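Long-range contact in reticulocyte binding protein (Streptococcus agalactiae COH1, PDB 3FAW), which is a cell-wall-anchored pullulanase of group B Streptococcus that probably hydrolyses the alpha-1,6 branch linkages of pullulan, glycogen and related alpha-glucans: residues Tyr129-Asn134 against Lys182-Thr187. Sequence-based numbering, arbitrary orientation.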
ATOM      1  N   TYR A 129     -16.646  17.414 -19.785  1.00 14.99           N
ATOM      2  CA  TYR A 129     -15.348  17.976 -19.388  1.00 15.08           C
ATOM      3  C   TYR A 129     -14.174  16.999 -19.328  1.00 14.84           C
ATOM      4  O   TYR A 129     -13.042  17.437 -19.129  1.00 13.63           O
ATOM      5  CB  TYR A 129     -15.477  18.676 -18.031  1.00 14.99           C
ATOM      6  CG  TYR A 129     -16.694  19.567 -17.919  1.00 14.13           C
ATOM      7  CD1 TYR A 129     -16.923  20.581 -18.839  1.00 12.14           C
ATOM      8  CD2 TYR A 129     -17.613  19.396 -16.887  1.00 13.42           C
ATOM      9  CE1 TYR A 129     -18.042  21.399 -18.745  1.00 14.13           C
ATOM     10  CE2 TYR A 129     -18.728  20.207 -16.780  1.00 11.95           C
ATOM     11  CZ  TYR A 129     -18.939  21.207 -17.713  1.00 14.85           C
ATOM     12  OH  TYR A 129     -20.045  22.016 -17.617  1.00 15.98           O
ATOM     13  N   ALA A 130     -14.417  15.698 -19.498  1.00 15.83           N
ATOM     14  CA  ALA A 130     -13.328  14.719 -19.483  1.00 15.38           C
ATOM     15  C   ALA A 130     -12.215  15.184 -20.421  1.00 15.00           C
ATOM     16  O   ALA A 130     -12.467  15.498 -21.582  1.00 15.20           O
ATOM     17  CB  ALA A 130     -13.828  13.337 -19.883  1.00 16.82           C
ATOM     18  N   TYR A 131     -10.995  15.246 -19.894  1.00 15.01           N
ATOM     19  CA  TYR A 131      -9.866  15.857 -20.586  1.00 14.06           C
ATOM     20  C   TYR A 131      -8.719  14.865 -20.668  1.00 14.30           C
ATOM     21  O   TYR A 131      -8.455  14.145 -19.709  1.00 13.09           O
ATOM     22  CB  TYR A 131      -9.435  17.114 -19.827  1.00 14.12           C
ATOM     23  CG  TYR A 131      -8.342  17.933 -20.482  1.00 12.26           C
ATOM     24  CD1 TYR A 131      -8.554  18.565 -21.702  1.00 15.64           C
ATOM     25  CD2 TYR A 131      -7.108  18.106 -19.858  1.00 14.11           C
ATOM     26  CE1 TYR A 131      -7.553  19.333 -22.296  1.00 16.38           C
ATOM     27  CE2 TYR A 131      -6.103  18.870 -20.439  1.00 14.29           C
ATOM     28  CZ  TYR A 131      -6.331  19.481 -21.656  1.00 14.07           C
ATOM     29  OH  TYR A 131      -5.336  20.234 -22.230  1.00 12.52           O
ATOM     30  N   SER A 132      -8.050  14.831 -21.819  1.00 14.91           N
ATOM     31  CA  SER A 132      -6.933  13.910 -22.053  1.00 15.88           C
ATOM     32  C   SER A 132      -5.578  14.612 -22.236  1.00 15.90           C
ATOM     33  O   SER A 132      -4.564  13.947 -22.432  1.00 17.11           O
ATOM     34  CB  SER A 132      -7.230  13.040 -23.280  1.00 17.30           C
ATOM     35  OG  SER A 132      -8.422  12.294 -23.100  0.10 15.48           O
ATOM     36  N   GLY A 133      -5.552  15.941 -22.159  1.00 15.87           N
ATOM     37  CA  GLY A 133      -4.312  16.697 -22.356  1.00 15.05           C
ATOM     38  C   GLY A 133      -3.434  16.752 -21.117  1.00 14.76           C
ATOM     39  O   GLY A 133      -3.746  16.146 -20.097  1.00 13.25           O
ATOM     40  N   ASN A 134      -2.331  17.490 -21.205  1.00 13.47           N
ATOM     41  CA  ASN A 134      -1.394  17.605 -20.092  1.00 14.41           C
ATOM     42  C   ASN A 134      -1.982  18.404 -18.930  1.00 13.66           C
ATOM     43  O   ASN A 134      -2.645  19.419 -19.132  1.00 12.03           O
ATOM     44  CB  ASN A 134      -0.080  18.250 -20.554  1.00 16.10           C
ATOM     45  CG  ASN A 134       1.014  18.175 -19.499  0.10 14.79           C
ATOM     46  OD1 ASN A 134       1.595  19.192 -19.118  0.10 14.57           O
ATOM     47  ND2 ASN A 134       1.297  16.968 -19.021  0.10 15.18           N
ATOM     48  N   LYS A 182     -13.128  22.248 -22.290  1.00 28.91           N
ATOM     49  CA  LYS A 182     -13.186  21.073 -21.407  1.00 28.82           C
ATOM     50  C   LYS A 182     -13.019  21.430 -19.925  1.00 26.93           C
ATOM     51  O   LYS A 182     -12.816  20.545 -19.091  1.00 27.31           O
ATOM     52  CB  LYS A 182     -12.119  20.046 -21.814  1.00 29.42           C
ATOM     53  CG  LYS A 182     -12.244  19.533 -23.247  1.00 32.30           C
ATOM     54  CD  LYS A 182     -13.452  18.620 -23.430  1.00 34.08           C
ATOM     55  CE  LYS A 182     -13.726  18.350 -24.902  1.00 36.84           C
ATOM     56  NZ  LYS A 182     -14.183  19.580 -25.621  1.00 40.25           N
ATOM     57  N   GLY A 183     -13.109  22.719 -19.601  1.00 25.61           N
ATOM     58  CA  GLY A 183     -12.976  23.196 -18.224  1.00 23.75           C
ATOM     59  C   GLY A 183     -11.556  23.197 -17.683  1.00 21.50           C
ATOM     60  O   GLY A 183     -11.356  23.115 -16.465  1.00 18.71           O
ATOM     61  N   VAL A 184     -10.573  23.299 -18.581  1.00 19.89           N
ATOM     62  CA  VAL A 184      -9.158  23.303 -18.197  1.00 18.06           C
ATOM     63  C   VAL A 184      -8.605  24.731 -18.200  1.00 17.49           C
ATOM     64  O   VAL A 184      -8.533  25.378 -19.245  1.00 17.51           O
ATOM     65  CB  VAL A 184      -8.303  22.415 -19.137  1.00 18.66           C
ATOM     66  CG1 VAL A 184      -6.827  22.476 -18.745  1.00 18.04           C
ATOM     67  CG2 VAL A 184      -8.801  20.980 -19.116  1.00 12.29           C
ATOM     68  N   TRP A 185      -8.218  25.210 -17.022  1.00 16.33           N
ATOM     69  CA  TRP A 185      -7.682  26.558 -16.864  1.00 16.17           C
ATOM     70  C   TRP A 185      -6.187  26.564 -17.153  1.00 15.34           C
ATOM     71  O   TRP A 185      -5.456  25.722 -16.644  1.00 16.12           O
ATOM     72  CB  TRP A 185      -7.948  27.064 -15.452  1.00 15.43           C
ATOM     73  CG  TRP A 185      -9.400  27.188 -15.163  1.00 14.93           C
ATOM     74  CD1 TRP A 185     -10.245  26.191 -14.758  1.00 15.20           C
ATOM     75  CD2 TRP A 185     -10.194  28.371 -15.271  1.00 13.73           C
ATOM     76  NE1 TRP A 185     -11.515  26.687 -14.602  1.00 15.97           N
ATOM     77  CE2 TRP A 185     -11.513  28.022 -14.910  1.00 15.15           C
ATOM     78  CE3 TRP A 185      -9.922  29.694 -15.638  1.00 12.80           C
ATOM     79  CZ2 TRP A 185     -12.554  28.948 -14.897  1.00 14.78           C
ATOM     80  CZ3 TRP A 185     -10.959  30.614 -15.629  1.00 13.56           C
ATOM     81  CH2 TRP A 185     -12.258  30.237 -15.261  1.00 15.14           C
ATOM     82  N   GLN A 186      -5.744  27.512 -17.975  1.00 14.97           N
ATOM     83  CA  GLN A 186      -4.364  27.532 -18.463  1.00 15.84           C
ATOM     84  C   GLN A 186      -3.732  28.926 -18.480  1.00 14.65           C
ATOM     85  O   GLN A 186      -4.418  29.938 -18.640  1.00 12.52           O
ATOM     86  CB  GLN A 186      -4.309  26.953 -19.878  1.00 16.27           C
ATOM     87  CG  GLN A 186      -4.911  25.567 -20.005  1.00 17.39           C
ATOM     88  CD  GLN A 186      -4.810  25.020 -21.406  1.00 18.30           C
ATOM     89  OE1 GLN A 186      -5.342  25.602 -22.349  1.00 21.22           O
ATOM     90  NE2 GLN A 186      -4.131  23.890 -21.552  1.00 23.19           N
ATOM     91  N   THR A 187      -2.412  28.956 -18.313  1.00 15.61           N
ATOM     92  CA  THR A 187      -1.616  30.157 -18.558  1.00 16.66           C
ATOM     93  C   THR A 187      -0.163  29.801 -18.876  1.00 16.41           C
ATOM     94  O   THR A 187       0.240  28.641 -18.780  1.00 16.70           O
ATOM     95  CB  THR A 187      -1.651  31.139 -17.367  1.00 17.39           C
ATOM     96  OG1 THR A 187      -1.061  32.383 -17.762  1.00 18.94           O
ATOM     97  CG2 THR A 187      -0.898  30.578 -16.156  1.00 13.74           C
TER
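Tyr129 and Lys182 bring the two backbones together, their CA atoms 4.3 Å apart where the chain leaves helix 122-129 and passes the turn that leads into strand 184-189; no hydrogen bond joins the segments. Here the carbonyl oxygens Tyr129 O and Lys182 O lie 3.1 Å from each other, two acceptors that cannot bond, though Trp151 NE1, outside both segments, donates to the first of them, which should ease the repulsion. Tyr129 rests its CB on Lys182 O at 3.4 Å, while its hydroxyl reaches away to Gln120 NE2.

The main side-chain contact belongs to Tyr131. Its CG stands anti to the backbone N (chi1 -175°), which carries the ring over Val184. The CG2 methyl of Val184 sits under the middle of one face, 3.3 Å from the ring centroid and 11° off the normal: a close CH-pi contact. The opposite face is taken by Gly133 N of the same loop, 3.4 Å above the plane, so the ring is sandwiched between a methyl and a backbone amide. Lys182 passes the ring at about a right angle, CB 3.9 Å from Tyr131 CD1, and then bends at chi2 so that CD runs by Ala130 O. At the phenol end Gln186 NE2 comes within 3.9 Å of Tyr131 OH without bonding to it; that amide nitrogen is hydrogen-bonded to Ser149 OG.

Gly183 makes the turn with a positive phi, 75°. Beyond it the strand pairs antiparallel with strands 146-151 and 170-179 of the beta domain assigned to the CBM48 family, while Arg436, from helix 432-449, bonds the carbonyls of Tyr131 and Gly133, so the loop lies between this beta domain and a helix of the catalytic TIM barrel.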